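Local coordinates for molybdopterin-guanine dinucleotide biosynthesis protein B (MobB) (Archaeoglobus fulgidus, PDB 2F1R) that probably binds GTP and takes part in making the molybdopterin-guanine dinucleotide cofactor, at residues L31-V36 against L98-G103; D110-V115 against A131-E136; K116-V121 against E136-H141. All blocks are in the same frame, centred on the assembly; numbering follows the deposited sequence.

Following the chain from the N terminus, contact 1 comes first: it joins strand 33-37 to strand 98-102 and closes a loop of 61 residues that carries helices and the antiparallel pair 62-66 and 70-76. Only after it has closed does contact 2 open, where strand 111-114 lies beside strand 129-133 in the same parallel sheet and a loop of 15 residues is closed; the two centres are about 17 Å apart. Contact 3 closes a loop of 14 and crosses contact 2, since 116-121 falls between 110-115 and 131-136 while 136-141 follows, and the two share Glu136. It ties together the loops leaving those strands, and Val132 CG1 lies 3.8 Å from Val121 CG2.

Contact 1: residues L31-V36 against L98-G103; sequences LRVAVV and LVITEG
Val33 and Leu98 stand side by side and point the same way, with Val33 CG1 4.1 Å from Leu98 CD2. The same methyl also reaches Ile100 CD1, so one branch of Val33 serves two partners. It gets there because CG1 is anti to the backbone N (chi1 -170°). Val35, two residues on and on the same face, crosses Ile100 obliquely and offers the other branch: CG2, anti to the carbonyl carbon, approaches Ile100 CB at 4.2 Å. Helix 12-28 covers this face, with Met23 and Ile19 against the valines. On the reverse face Val36 slants over Val99, CG2 to CG1 at 3.9 Å, and Leu93 of helix 85-93 packs on both.

The alternation follows from two parallel strands in register, Val33 beside Leu98 through Val36 beside Thr101, their axes 23° apart. With helices on both faces, this is the alpha/beta sandwich of a P-loop NTPase, as expected for this family; strand 98-102 lies between 33-37 and 4-9, the strand that leads into the probable Walker A loop.

Backbone bonds fix the spacing. Ala34 N donates to Leu98 O at 3.1 Å, and Ala34 O receives Ile100 N at 2.8 Å; Val36 repeats the pattern, its N bonded to Ile100 O at 2.7 Å and its O accepting Glu102 N at 2.8 Å with an N-H...O angle of 168°. The pairing frays at the start, where Leu98 N reaches Arg32 O only weakly, at 3.4 Å. Beyond the last bond, the extended Glu102 side chain makes a weak hydrogen bond to Thr16, while Ala34, Val35 and Val36 also pair with a parallel strand of the second subunit, which carries the sheet across the interface.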
ATOM      1  N   LEU A  31     -20.087  -1.672   5.188  1.00 26.85           N
ATOM      2  CA  LEU A  31     -19.051  -2.640   4.842  1.00 24.70           C
ATOM      3  C   LEU A  31     -17.710  -2.002   4.507  1.00 21.72           C
ATOM      4  O   LEU A  31     -17.712  -0.981   3.813  1.00 22.24           O
ATOM      5  CB  LEU A  31     -19.534  -3.612   3.779  1.00 25.38           C
ATOM      6  CG  LEU A  31     -19.967  -4.975   4.331  1.00 29.01           C
ATOM      7  CD1 LEU A  31     -19.584  -5.099   5.805  1.00 31.41           C
ATOM      8  CD2 LEU A  31     -21.459  -5.185   4.154  1.00 32.27           C
ATOM      9  N   ARG A  32     -16.662  -2.520   5.089  1.00 18.55           N
ATOM     10  CA  ARG A  32     -15.269  -2.235   4.699  1.00 16.35           C
ATOM     11  C   ARG A  32     -14.915  -3.066   3.466  1.00 12.32           C
ATOM     12  O   ARG A  32     -14.893  -4.279   3.558  1.00  9.77           O
ATOM     13  CB  ARG A  32     -14.271  -2.672   5.832  1.00 16.67           C
ATOM     14  CG  ARG A  32     -14.093  -1.732   7.030  1.00 19.00           C
ATOM     15  CD  ARG A  32     -13.058  -2.338   8.093  1.00 20.28           C
ATOM     16  NE  ARG A  32     -11.621  -2.447   7.660  1.00 18.52           N
ATOM     17  CZ  ARG A  32     -10.882  -1.446   7.198  1.00 15.80           C
ATOM     18  NH1 ARG A  32     -11.396  -0.240   7.021  1.00 16.26           N
ATOM     19  NH2 ARG A  32      -9.619  -1.654   6.917  1.00 18.64           N
ATOM     20  N   VAL A  33     -14.619  -2.419   2.324  1.00 11.23           N
ATOM     21  CA  VAL A  33     -14.318  -3.142   1.085  1.00  8.81           C
ATOM     22  C   VAL A  33     -12.897  -2.890   0.519  1.00  8.81           C
ATOM     23  O   VAL A  33     -12.390  -1.765   0.505  1.00  7.48           O
ATOM     24  CB  VAL A  33     -15.403  -2.909   0.004  1.00  9.43           C
ATOM     25  CG1 VAL A  33     -15.190  -3.868  -1.179  1.00  9.49           C
ATOM     26  CG2 VAL A  33     -16.861  -3.039   0.567  1.00  6.08           C
ATOM     27  N   ALA A  34     -12.256  -3.936   0.031  1.00  7.90           N
ATOM     28  CA  ALA A  34     -11.008  -3.730  -0.729  1.00  8.31           C
ATOM     29  C   ALA A  34     -11.134  -4.385  -2.107  1.00  8.92           C
ATOM     30  O   ALA A  34     -11.801  -5.406  -2.234  1.00 10.20           O
ATOM     31  CB  ALA A  34      -9.821  -4.273   0.005  1.00  7.45           C
ATOM     32  N   VAL A  35     -10.560  -3.746  -3.120  1.00  9.91           N
ATOM     33  CA  VAL A  35     -10.471  -4.263  -4.508  1.00 10.24           C
ATOM     34  C   VAL A  35      -9.022  -4.614  -4.873  1.00 10.72           C
ATOM     35  O   VAL A  35      -8.099  -3.781  -4.670  1.00 10.37           O
ATOM     36  CB  VAL A  35     -11.028  -3.259  -5.504  1.00  9.75           C
ATOM     37  CG1 VAL A  35     -10.793  -3.702  -6.973  1.00 10.70           C
ATOM     38  CG2 VAL A  35     -12.511  -3.001  -5.220  1.00  8.11           C
ATOM     39  N   VAL A  36      -8.819  -5.849  -5.338  1.00 10.08           N
ATOM     40  CA  VAL A  36      -7.497  -6.300  -5.812  1.00 11.46           C
ATOM     41  C   VAL A  36      -7.526  -6.305  -7.358  1.00 13.65           C
ATOM     42  O   VAL A  36      -8.413  -6.889  -7.956  1.00 12.97           O
ATOM     43  CB  VAL A  36      -7.121  -7.660  -5.242  1.00 11.16           C
ATOM     44  CG1 VAL A  36      -5.689  -8.030  -5.615  1.00 11.18           C
ATOM     45  CG2 VAL A  36      -7.228  -7.640  -3.729  1.00  9.20           C
ATOM     46  N   LEU A  98     -15.375  -7.570   2.794  1.00 11.01           N
ATOM     47  CA  LEU A  98     -15.500  -8.066   1.456  1.00  9.80           C
ATOM     48  C   LEU A  98     -14.240  -7.698   0.701  1.00  9.34           C
ATOM     49  O   LEU A  98     -13.795  -6.548   0.765  1.00  8.50           O
ATOM     50  CB  LEU A  98     -16.740  -7.410   0.752  1.00 10.08           C
ATOM     51  CG  LEU A  98     -16.912  -7.709  -0.762  1.00 11.39           C
ATOM     52  CD1 LEU A  98     -17.263  -9.172  -0.942  1.00 10.78           C
ATOM     53  CD2 LEU A  98     -17.955  -6.818  -1.420  1.00  9.25           C
ATOM     54  N   VAL A  99     -13.707  -8.660  -0.054  1.00  9.19           N
ATOM     55  CA  VAL A  99     -12.627  -8.396  -0.997  1.00 10.16           C
ATOM     56  C   VAL A  99     -13.178  -8.652  -2.387  1.00  9.83           C
ATOM     57  O   VAL A  99     -13.643  -9.745  -2.683  1.00  9.49           O
ATOM     58  CB  VAL A  99     -11.329  -9.270  -0.725  1.00 10.43           C
ATOM     59  CG1 VAL A  99     -10.257  -9.047  -1.808  1.00  8.91           C
ATOM     60  CG2 VAL A  99     -10.764  -8.972   0.679  1.00 11.76           C
ATOM     61  N   ILE A 100     -13.131  -7.641  -3.235  1.00 10.55           N
ATOM     62  CA  ILE A 100     -13.417  -7.830  -4.656  1.00 10.78           C
ATOM     63  C   ILE A 100     -12.119  -7.845  -5.495  1.00 12.92           C
ATOM     64  O   ILE A 100     -11.240  -7.003  -5.338  1.00 12.80           O
ATOM     65  CB  ILE A 100     -14.351  -6.741  -5.196  1.00 11.16           C
ATOM     66  CG1 ILE A 100     -15.680  -6.822  -4.434  1.00 11.10           C
ATOM     67  CG2 ILE A 100     -14.557  -6.896  -6.720  1.00  6.81           C
ATOM     68  CD1 ILE A 100     -16.562  -5.670  -4.614  1.00  8.58           C
ATOM     69  N   THR A 101     -12.053  -8.806  -6.399  1.00 12.83           N
ATOM     70  CA  THR A 101     -10.990  -8.979  -7.377  1.00 14.55           C
ATOM     71  C   THR A 101     -11.437  -8.518  -8.754  1.00 14.84           C
ATOM     72  O   THR A 101     -12.617  -8.791  -9.123  1.00 14.18           O
ATOM     73  CB  THR A 101     -10.535 -10.434  -7.476  1.00 15.02           C
ATOM     74  OG1 THR A 101      -9.662 -10.741  -6.384  1.00 17.26           O
ATOM     75  CG2 THR A 101      -9.814 -10.677  -8.794  1.00 14.07           C
ATOM     76  N   GLU A 102     -10.663  -7.717  -9.459  1.00 15.00           N
ATOM     77  CA  GLU A 102     -11.001  -7.330 -10.827  1.00 16.51           C
ATOM     78  C   GLU A 102     -10.128  -8.250 -11.648  1.00 15.70           C
ATOM     79  O   GLU A 102      -8.888  -8.127 -11.697  1.00 15.73           O
ATOM     80  CB  GLU A 102     -10.786  -5.844 -11.083  1.00 16.48           C
ATOM     81  CG  GLU A 102     -11.114  -5.331 -12.465  1.00 20.03           C
ATOM     82  CD  GLU A 102     -10.592  -3.881 -12.678  1.00 20.63           C
ATOM     83  OE1 GLU A 102      -9.723  -3.640 -13.558  1.00 26.38           O
ATOM     84  OE2 GLU A 102     -11.016  -2.980 -11.930  1.00 27.09           O
ATOM     85  N   GLY A 103     -10.780  -9.277 -12.192  1.00 15.07           N
ATOM     86  CA  GLY A 103     -10.039 -10.331 -12.862  1.00 13.41           C
ATOM     87  C   GLY A 103      -9.551 -11.349 -11.843  1.00 12.77           C
ATOM     88  O   GLY A 103     -10.328 -11.723 -10.904  1.00  8.07           O
TER

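Contact 2: residues D110-V115 against A131-E136; sequences DRIVVV and AVVCDE
Val133 is the apolar centre, held between two side chains of the facing strand. Its CG2 meets Ile112 CG2 at 3.7 Å, the two side chains slanting across each other, while its CB lies 3.8 Å from Val114 CG2, with Val114 alongside and pointing the same way. The two branches are thus divided between neighbours: CG1, anti to the backbone N (chi1 178°), goes toward Val114, and CG2 toward Ile112. Helix 149-160 closes over this face, Ile152 touching both Ile112 and Val133.

On the other face Val113 stands beside Val132. At the end of the strand, Val115 CG2 slants over Val132 CG1 at 4.2 Å. That methyl sits between the backbone N and the carbonyl carbon of Val115, and from there it also approaches Cys134 CB.

Outside the side chains runs the parallel pairing of strands 111-114 and 129-133 in the central sheet, the short segments inclined at 25°. Val113 is gripped twice. Its N donates to Ala131 O at 2.9 Å in the carbonyl plane; its O accepts Val133 N at 2.7 Å, the donor tilted 24° from the carbonyl plane. Val115 N then bonds to Val133 O at 3.0 Å, beyond which Cys134 SG lies 3.6 Å from Val115 O. Cys134 O is taken by the indole N-H of Trp143.

At the other end the Arg111 side chain leads away from this pairing, its NH2 bonded to Ser105 O, NH1 to Phe124 O and NE to Lys109 O. The chemistry therefore divides: mostly branched aliphatic side chains line both faces, and the N-H and C=O of both Val113 and Val133 are each taken up by the facing strand or its continuation.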
ATOM      1  N   ASP A 110     -15.075 -17.879  -6.198  1.00  7.99           N
ATOM      2  CA  ASP A 110     -16.449 -17.606  -6.653  1.00  8.15           C
ATOM      3  C   ASP A 110     -16.455 -16.311  -7.475  1.00  7.94           C
ATOM      4  O   ASP A 110     -15.716 -15.412  -7.119  1.00  8.58           O
ATOM      5  CB  ASP A 110     -17.359 -17.391  -5.448  1.00  8.52           C
ATOM      6  CG  ASP A 110     -17.540 -18.676  -4.622  1.00 13.03           C
ATOM      7  OD1 ASP A 110     -16.976 -19.727  -5.027  1.00 16.25           O
ATOM      8  OD2 ASP A 110     -18.215 -18.593  -3.575  1.00 17.66           O
ATOM      9  N   ARG A 111     -17.297 -16.190  -8.512  1.00  6.90           N
ATOM     10  CA  ARG A 111     -17.242 -15.034  -9.418  1.00  5.79           C
ATOM     11  C   ARG A 111     -18.590 -14.585  -9.917  1.00  7.26           C
ATOM     12  O   ARG A 111     -19.501 -15.400 -10.139  1.00  5.82           O
ATOM     13  CB  ARG A 111     -16.336 -15.315 -10.651  1.00  5.59           C
ATOM     14  CG  ARG A 111     -16.840 -16.378 -11.703  1.00  5.07           C
ATOM     15  CD  ARG A 111     -16.301 -17.824 -11.414  1.00  6.95           C
ATOM     16  NE  ARG A 111     -14.938 -17.766 -10.854  1.00  7.46           N
ATOM     17  CZ  ARG A 111     -13.835 -17.729 -11.576  1.00  6.86           C
ATOM     18  NH1 ARG A 111     -13.893 -17.809 -12.896  1.00  7.61           N
ATOM     19  NH2 ARG A 111     -12.673 -17.677 -10.972  1.00  9.19           N
ATOM     20  N   ILE A 112     -18.672 -13.279 -10.145  1.00  7.61           N
ATOM     21  CA  ILE A 112     -19.692 -12.713 -10.996  1.00  7.65           C
ATOM     22  C   ILE A 112     -19.089 -12.474 -12.352  1.00  8.35           C
ATOM     23  O   ILE A 112     -18.009 -11.869 -12.446  1.00  9.11           O
ATOM     24  CB  ILE A 112     -20.298 -11.441 -10.359  1.00  8.32           C
ATOM     25  CG1 ILE A 112     -20.973 -11.814  -9.011  1.00  6.08           C
ATOM     26  CG2 ILE A 112     -21.279 -10.754 -11.335  1.00  9.26           C
ATOM     27  CD1 ILE A 112     -21.662 -10.617  -8.315  1.00  7.41           C
ATOM     28  N   VAL A 113     -19.762 -12.979 -13.398  1.00  7.81           N
ATOM     29  CA  VAL A 113     -19.226 -12.974 -14.772  1.00  7.91           C
ATOM     30  C   VAL A 113     -19.924 -11.899 -15.572  1.00  8.03           C
ATOM     31  O   VAL A 113     -21.147 -11.988 -15.735  1.00  8.78           O
ATOM     32  CB  VAL A 113     -19.442 -14.333 -15.513  1.00  8.55           C
ATOM     33  CG1 VAL A 113     -18.975 -14.235 -17.017  1.00  8.89           C
ATOM     34  CG2 VAL A 113     -18.717 -15.459 -14.790  1.00  7.75           C
ATOM     35  N   VAL A 114     -19.179 -10.893 -16.049  1.00  8.12           N
ATOM     36  CA  VAL A 114     -19.749  -9.789 -16.812  1.00  9.57           C
ATOM     37  C   VAL A 114     -19.326  -9.864 -18.276  1.00 11.48           C
ATOM     38  O   VAL A 114     -18.129  -9.699 -18.591  1.00 11.26           O
ATOM     39  CB  VAL A 114     -19.354  -8.427 -16.214  1.00 10.02           C
ATOM     40  CG1 VAL A 114     -20.083  -7.299 -16.928  1.00  8.58           C
ATOM     41  CG2 VAL A 114     -19.642  -8.398 -14.721  1.00  4.90           C
ATOM     42  N   VAL A 115     -20.290 -10.169 -19.140  1.00 11.62           N
ATOM     43  CA  VAL A 115     -19.998 -10.394 -20.549  1.00 10.17           C
ATOM     44  C   VAL A 115     -20.966  -9.645 -21.465  1.00 10.97           C
ATOM     45  O   VAL A 115     -22.055  -9.250 -21.065  1.00  9.22           O
ATOM     46  CB  VAL A 115     -20.004 -11.886 -20.920  1.00 10.60           C
ATOM     47  CG1 VAL A 115     -18.790 -12.583 -20.305  1.00  9.49           C
ATOM     48  CG2 VAL A 115     -21.321 -12.586 -20.505  1.00  9.54           C
ATOM     49  N   ALA A 131     -23.310 -15.455 -10.440  1.00 10.64           N
ATOM     50  CA  ALA A 131     -24.266 -14.747 -11.297  1.00  9.63           C
ATOM     51  C   ALA A 131     -23.596 -14.249 -12.546  1.00 10.12           C
ATOM     52  O   ALA A 131     -22.358 -14.107 -12.595  1.00 10.11           O
ATOM     53  CB  ALA A 131     -24.891 -13.574 -10.539  1.00 10.46           C
ATOM     54  N   VAL A 132     -24.412 -13.969 -13.562  1.00 10.19           N
ATOM     55  CA  VAL A 132     -23.900 -13.489 -14.814  1.00  9.64           C
ATOM     56  C   VAL A 132     -24.521 -12.139 -15.029  1.00  9.98           C
ATOM     57  O   VAL A 132     -25.743 -11.979 -14.820  1.00 11.74           O
ATOM     58  CB  VAL A 132     -24.197 -14.465 -15.998  1.00 11.10           C
ATOM     59  CG1 VAL A 132     -23.800 -13.827 -17.356  1.00  8.67           C
ATOM     60  CG2 VAL A 132     -23.470 -15.880 -15.792  1.00  9.51           C
ATOM     61  N   VAL A 133     -23.692 -11.164 -15.422  1.00  9.99           N
ATOM     62  CA  VAL A 133     -24.183  -9.827 -15.808  1.00  8.93           C
ATOM     63  C   VAL A 133     -24.084  -9.664 -17.339  1.00  9.09           C
ATOM     64  O   VAL A 133     -23.013  -9.716 -17.914  1.00  7.63           O
ATOM     65  CB  VAL A 133     -23.458  -8.732 -15.061  1.00  9.29           C
ATOM     66  CG1 VAL A 133     -23.949  -7.363 -15.497  1.00  8.60           C
ATOM     67  CG2 VAL A 133     -23.665  -8.922 -13.556  1.00  9.80           C
ATOM     68  N   CYS A 134     -25.232  -9.491 -17.981  1.00 10.04           N
ATOM     69  CA  CYS A 134     -25.315  -9.484 -19.433  1.00 11.11           C
ATOM     70  C   CYS A 134     -26.630  -8.809 -19.835  1.00 11.83           C
ATOM     71  O   CYS A 134     -27.694  -9.078 -19.257  1.00 12.34           O
ATOM     72  CB  CYS A 134     -25.265 -10.913 -19.945  1.00 10.35           C
ATOM     73  SG  CYS A 134     -25.173 -11.000 -21.748  1.00 11.91           S
ATOM     74  N   ASP A 135     -26.573  -7.897 -20.784  1.00 11.76           N
ATOM     75  CA  ASP A 135     -27.820  -7.247 -21.280  1.00 14.63           C
ATOM     76  C   ASP A 135     -28.837  -8.182 -21.945  1.00 13.53           C
ATOM     77  O   ASP A 135     -30.040  -7.943 -21.933  1.00 15.22           O
ATOM     78  CB  ASP A 135     -27.472  -6.035 -22.154  1.00 15.26           C
ATOM     79  CG  ASP A 135     -27.109  -4.811 -21.306  1.00 19.49           C
ATOM     80  OD1 ASP A 135     -27.645  -4.659 -20.184  1.00 24.25           O
ATOM     81  OD2 ASP A 135     -26.314  -3.984 -21.767  1.00 25.73           O
ATOM     82  N   GLU A 136     -28.316  -9.246 -22.520  1.00 13.97           N
ATOM     83  CA  GLU A 136     -29.087 -10.328 -23.096  1.00 13.59           C
ATOM     84  C   GLU A 136     -29.238 -11.426 -22.036  1.00 14.53           C
ATOM     85  O   GLU A 136     -28.268 -11.788 -21.345  1.00 13.39           O
ATOM     86  CB  GLU A 136     -28.323 -10.883 -24.299  1.00 12.25           C
ATOM     87  CG  GLU A 136     -29.141 -11.854 -25.114  1.00 13.83           C
ATOM     88  CD  GLU A 136     -28.373 -12.505 -26.268  1.00 14.42           C
ATOM     89  OE1 GLU A 136     -28.954 -13.473 -26.775  1.00 13.10           O
ATOM     90  OE2 GLU A 136     -27.218 -12.089 -26.629  1.00 13.70           O
TER

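Contact 3: residues K116-V121 against E136-H141; sequences KKPEEV and ERVDGH
Pro118 packs against Val138 and Glu136, CB meeting the first, CG and CD the second. CB lies 3.6 Å from Val138 CG2, the branch anti to the carbonyl carbon of that valine. CG is 3.5 Å from Glu136 OE2 and also has Glu136 CD close by. CD comes nearest of the three to the carboxylate, 3.2 Å from OE2. The glutamate reaches the ring with an extended chain, CG anti to its backbone N (chi1 -170°), and crosses the proline at about a right angle. The same OE2 accepts a hydrogen bond from a water at 2.8 Å, which also donates to Lys116 O, so a water bridge reinforces the van der Waals contact. Replacing Pro118 by alanine removes CG and CD and would probably leave the Glu136 carboxylate steadied mainly by its water, with a gap beside it.

Pro118 begins the 3-10 segment 118-121, in which Val121 N bonds to Pro118 O. The segment belongs to the connection between strands 111-114 and 129-133, and here it meets the loop following the second of these. Ahead of it, Lys117 N donates at 3.2 Å, from above the carboxylate plane, to Glu120 OE1, which is also hydrogen-bonded to Thr10 OG1. Further along, Val121 CG1 approaches His141 NE2 obliquely at 3.9 Å, the two side chains coming from opposite directions; Ile129 and Val132 pack against both.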
ATOM      1  N   LYS A 116     -20.512  -9.426 -22.687  1.00 11.42           N
ATOM      2  CA  LYS A 116     -21.351  -8.911 -23.749  1.00 13.67           C
ATOM      3  C   LYS A 116     -22.277  -9.971 -24.374  1.00 11.65           C
ATOM      4  O   LYS A 116     -23.464  -9.744 -24.602  1.00 13.02           O
ATOM      5  CB  LYS A 116     -20.451  -8.328 -24.862  1.00 14.47           C
ATOM      6  CG  LYS A 116     -21.307  -7.539 -25.897  1.00 19.31           C
ATOM      7  CD  LYS A 116     -21.679  -6.123 -25.397  1.00 24.44           C
ATOM      8  CE  LYS A 116     -22.243  -5.298 -26.536  1.00 24.85           C
ATOM      9  NZ  LYS A 116     -21.765  -6.035 -27.746  1.00 29.65           N
ATOM     10  N   LYS A 117     -21.724 -11.126 -24.664  1.00 12.06           N
ATOM     11  CA  LYS A 117     -22.451 -12.208 -25.335  1.00 13.03           C
ATOM     12  C   LYS A 117     -22.568 -13.359 -24.383  1.00 12.57           C
ATOM     13  O   LYS A 117     -21.595 -13.682 -23.707  1.00 12.88           O
ATOM     14  CB  LYS A 117     -21.639 -12.700 -26.542  1.00 12.97           C
ATOM     15  CG  LYS A 117     -21.138 -11.623 -27.479  1.00 17.15           C
ATOM     16  CD  LYS A 117     -20.111 -12.243 -28.426  1.00 25.65           C
ATOM     17  CE  LYS A 117     -19.421 -11.169 -29.266  1.00 33.08           C
ATOM     18  NZ  LYS A 117     -19.605  -9.763 -28.706  1.00 37.16           N
ATOM     19  N   PRO A 118     -23.715 -14.050 -24.372  1.00 13.79           N
ATOM     20  CA  PRO A 118     -23.924 -15.175 -23.414  1.00 14.23           C
ATOM     21  C   PRO A 118     -22.900 -16.336 -23.529  1.00 14.80           C
ATOM     22  O   PRO A 118     -22.508 -16.900 -22.514  1.00 15.85           O
ATOM     23  CB  PRO A 118     -25.339 -15.682 -23.736  1.00 15.09           C
ATOM     24  CG  PRO A 118     -25.951 -14.651 -24.654  1.00 15.01           C
ATOM     25  CD  PRO A 118     -24.848 -13.876 -25.307  1.00 14.77           C
ATOM     26  N   GLU A 119     -22.428 -16.638 -24.737  1.00 14.73           N
ATOM     27  CA  GLU A 119     -21.487 -17.737 -24.998  1.00 14.77           C
ATOM     28  C   GLU A 119     -20.068 -17.491 -24.438  1.00 15.14           C
ATOM     29  O   GLU A 119     -19.316 -18.460 -24.263  1.00 15.10           O
ATOM     30  CB  GLU A 119     -21.412 -18.047 -26.504  1.00 15.44           C
ATOM     31  CG  GLU A 119     -20.875 -16.837 -27.408  1.00 16.27           C
ATOM     32  CD  GLU A 119     -21.991 -15.968 -28.063  1.00 16.33           C
ATOM     33  OE1 GLU A 119     -22.948 -15.499 -27.385  1.00 17.50           O
ATOM     34  OE2 GLU A 119     -21.900 -15.748 -29.281  1.00 16.75           O
ATOM     35  N   GLU A 120     -19.720 -16.225 -24.143  1.00 13.74           N
ATOM     36  CA  GLU A 120     -18.468 -15.898 -23.435  1.00 14.42           C
ATOM     37  C   GLU A 120     -18.432 -16.450 -21.996  1.00 12.72           C
ATOM     38  O   GLU A 120     -17.371 -16.575 -21.422  1.00 11.27           O
ATOM     39  CB  GLU A 120     -18.228 -14.378 -23.382  1.00 14.70           C
ATOM     40  CG  GLU A 120     -18.126 -13.693 -24.762  1.00 17.48           C
ATOM     41  CD  GLU A 120     -18.086 -12.148 -24.734  1.00 17.33           C
ATOM     42  OE1 GLU A 120     -18.659 -11.444 -23.896  1.00 23.55           O
ATOM     43  OE2 GLU A 120     -17.495 -11.586 -25.642  1.00 29.51           O
ATOM     44  N   VAL A 121     -19.595 -16.772 -21.424  1.00 12.39           N
ATOM     45  CA  VAL A 121     -19.678 -17.305 -20.030  1.00 13.42           C
ATOM     46  C   VAL A 121     -18.821 -18.558 -19.860  1.00 14.97           C
ATOM     47  O   VAL A 121     -18.200 -18.754 -18.806  1.00 14.91           O
ATOM     48  CB  VAL A 121     -21.155 -17.619 -19.569  1.00 13.70           C
ATOM     49  CG1 VAL A 121     -21.166 -18.289 -18.123  1.00 13.29           C
ATOM     50  CG2 VAL A 121     -22.000 -16.351 -19.568  1.00  7.86           C
ATOM     51  N   GLU A 136     -28.316  -9.246 -22.520  1.00 13.97           N
ATOM     52  CA  GLU A 136     -29.087 -10.328 -23.096  1.00 13.59           C
ATOM     53  C   GLU A 136     -29.238 -11.426 -22.036  1.00 14.53           C
ATOM     54  O   GLU A 136     -28.268 -11.788 -21.345  1.00 13.39           O
ATOM     55  CB  GLU A 136     -28.323 -10.883 -24.299  1.00 12.25           C
ATOM     56  CG  GLU A 136     -29.141 -11.854 -25.114  1.00 13.83           C
ATOM     57  CD  GLU A 136     -28.373 -12.505 -26.268  1.00 14.42           C
ATOM     58  OE1 GLU A 136     -28.954 -13.473 -26.775  1.00 13.10           O
ATOM     59  OE2 GLU A 136     -27.218 -12.089 -26.629  1.00 13.70           O
ATOM     60  N   ARG A 137     -30.454 -11.945 -21.900  1.00 15.70           N
ATOM     61  CA  ARG A 137     -30.691 -13.070 -21.010  1.00 18.53           C
ATOM     62  C   ARG A 137     -29.756 -14.241 -21.234  1.00 17.67           C
ATOM     63  O   ARG A 137     -29.453 -14.629 -22.358  1.00 18.05           O
ATOM     64  CB  ARG A 137     -32.173 -13.500 -21.032  1.00 18.92           C
ATOM     65  CG  ARG A 137     -32.470 -14.942 -20.635  1.00 21.95           C
ATOM     66  CD  ARG A 137     -34.026 -15.247 -20.708  1.00 23.17           C
ATOM     67  NE  ARG A 137     -34.713 -14.622 -19.572  1.00 31.10           N
ATOM     68  CZ  ARG A 137     -34.786 -15.194 -18.367  1.00 34.04           C
ATOM     69  NH1 ARG A 137     -34.232 -16.409 -18.185  1.00 33.82           N
ATOM     70  NH2 ARG A 137     -35.405 -14.570 -17.358  1.00 32.45           N
ATOM     71  N   VAL A 138     -29.286 -14.779 -20.118  1.00 18.02           N
ATOM     72  CA  VAL A 138     -28.388 -15.902 -20.098  1.00 18.94           C
ATOM     73  C   VAL A 138     -29.097 -17.074 -19.362  1.00 19.42           C
ATOM     74  O   VAL A 138     -29.768 -16.847 -18.359  1.00 19.24           O
ATOM     75  CB  VAL A 138     -27.065 -15.452 -19.404  1.00 19.94           C
ATOM     76  CG1 VAL A 138     -26.314 -16.594 -18.787  1.00 19.71           C
ATOM     77  CG2 VAL A 138     -26.158 -14.644 -20.432  1.00 20.81           C
ATOM     78  N   ASP A 139     -28.940 -18.304 -19.856  1.00 20.06           N
ATOM     79  CA  ASP A 139     -29.512 -19.504 -19.209  1.00 21.72           C
ATOM     80  C   ASP A 139     -28.562 -20.182 -18.234  1.00 20.94           C
ATOM     81  O   ASP A 139     -27.343 -20.213 -18.435  1.00 21.47           O
ATOM     82  CB  ASP A 139     -29.913 -20.531 -20.274  1.00 22.24           C
ATOM     83  CG  ASP A 139     -30.937 -19.968 -21.273  1.00 25.42           C
ATOM     84  OD1 ASP A 139     -31.972 -19.375 -20.832  1.00 28.03           O
ATOM     85  OD2 ASP A 139     -30.710 -20.148 -22.490  1.00 26.28           O
ATOM     86  N   GLY A 140     -29.134 -20.762 -17.197  1.00 20.86           N
ATOM     87  CA  GLY A 140     -28.420 -21.713 -16.359  1.00 20.03           C
ATOM     88  C   GLY A 140     -27.744 -21.054 -15.186  1.00 19.36           C
ATOM     89  O   GLY A 140     -27.075 -21.737 -14.421  1.00 20.35           O
ATOM     90  N   HIS A 141     -27.953 -19.739 -15.029  1.00 18.17           N
ATOM     91  CA  HIS A 141     -27.337 -18.924 -13.969  1.00 17.01           C
ATOM     92  C   HIS A 141     -28.239 -17.795 -13.530  1.00 16.03           C
ATOM     93  O   HIS A 141     -29.025 -17.273 -14.338  1.00 14.90           O
ATOM     94  CB  HIS A 141     -26.034 -18.264 -14.456  1.00 16.11           C
ATOM     95  CG  HIS A 141     -25.010 -19.230 -14.937  1.00 16.70           C
ATOM     96  ND1 HIS A 141     -24.227 -19.968 -14.077  1.00 16.40           N
ATOM     97  CD2 HIS A 141     -24.655 -19.597 -16.187  1.00 17.75           C
ATOM     98  CE1 HIS A 141     -23.422 -20.738 -14.780  1.00 19.40           C
ATOM     99  NE2 HIS A 141     -23.660 -20.530 -16.062  1.00 21.24           N
TER
HETATM  100  O   HOH W   1     -25.536  -9.894 -26.482  1.00 27.58           O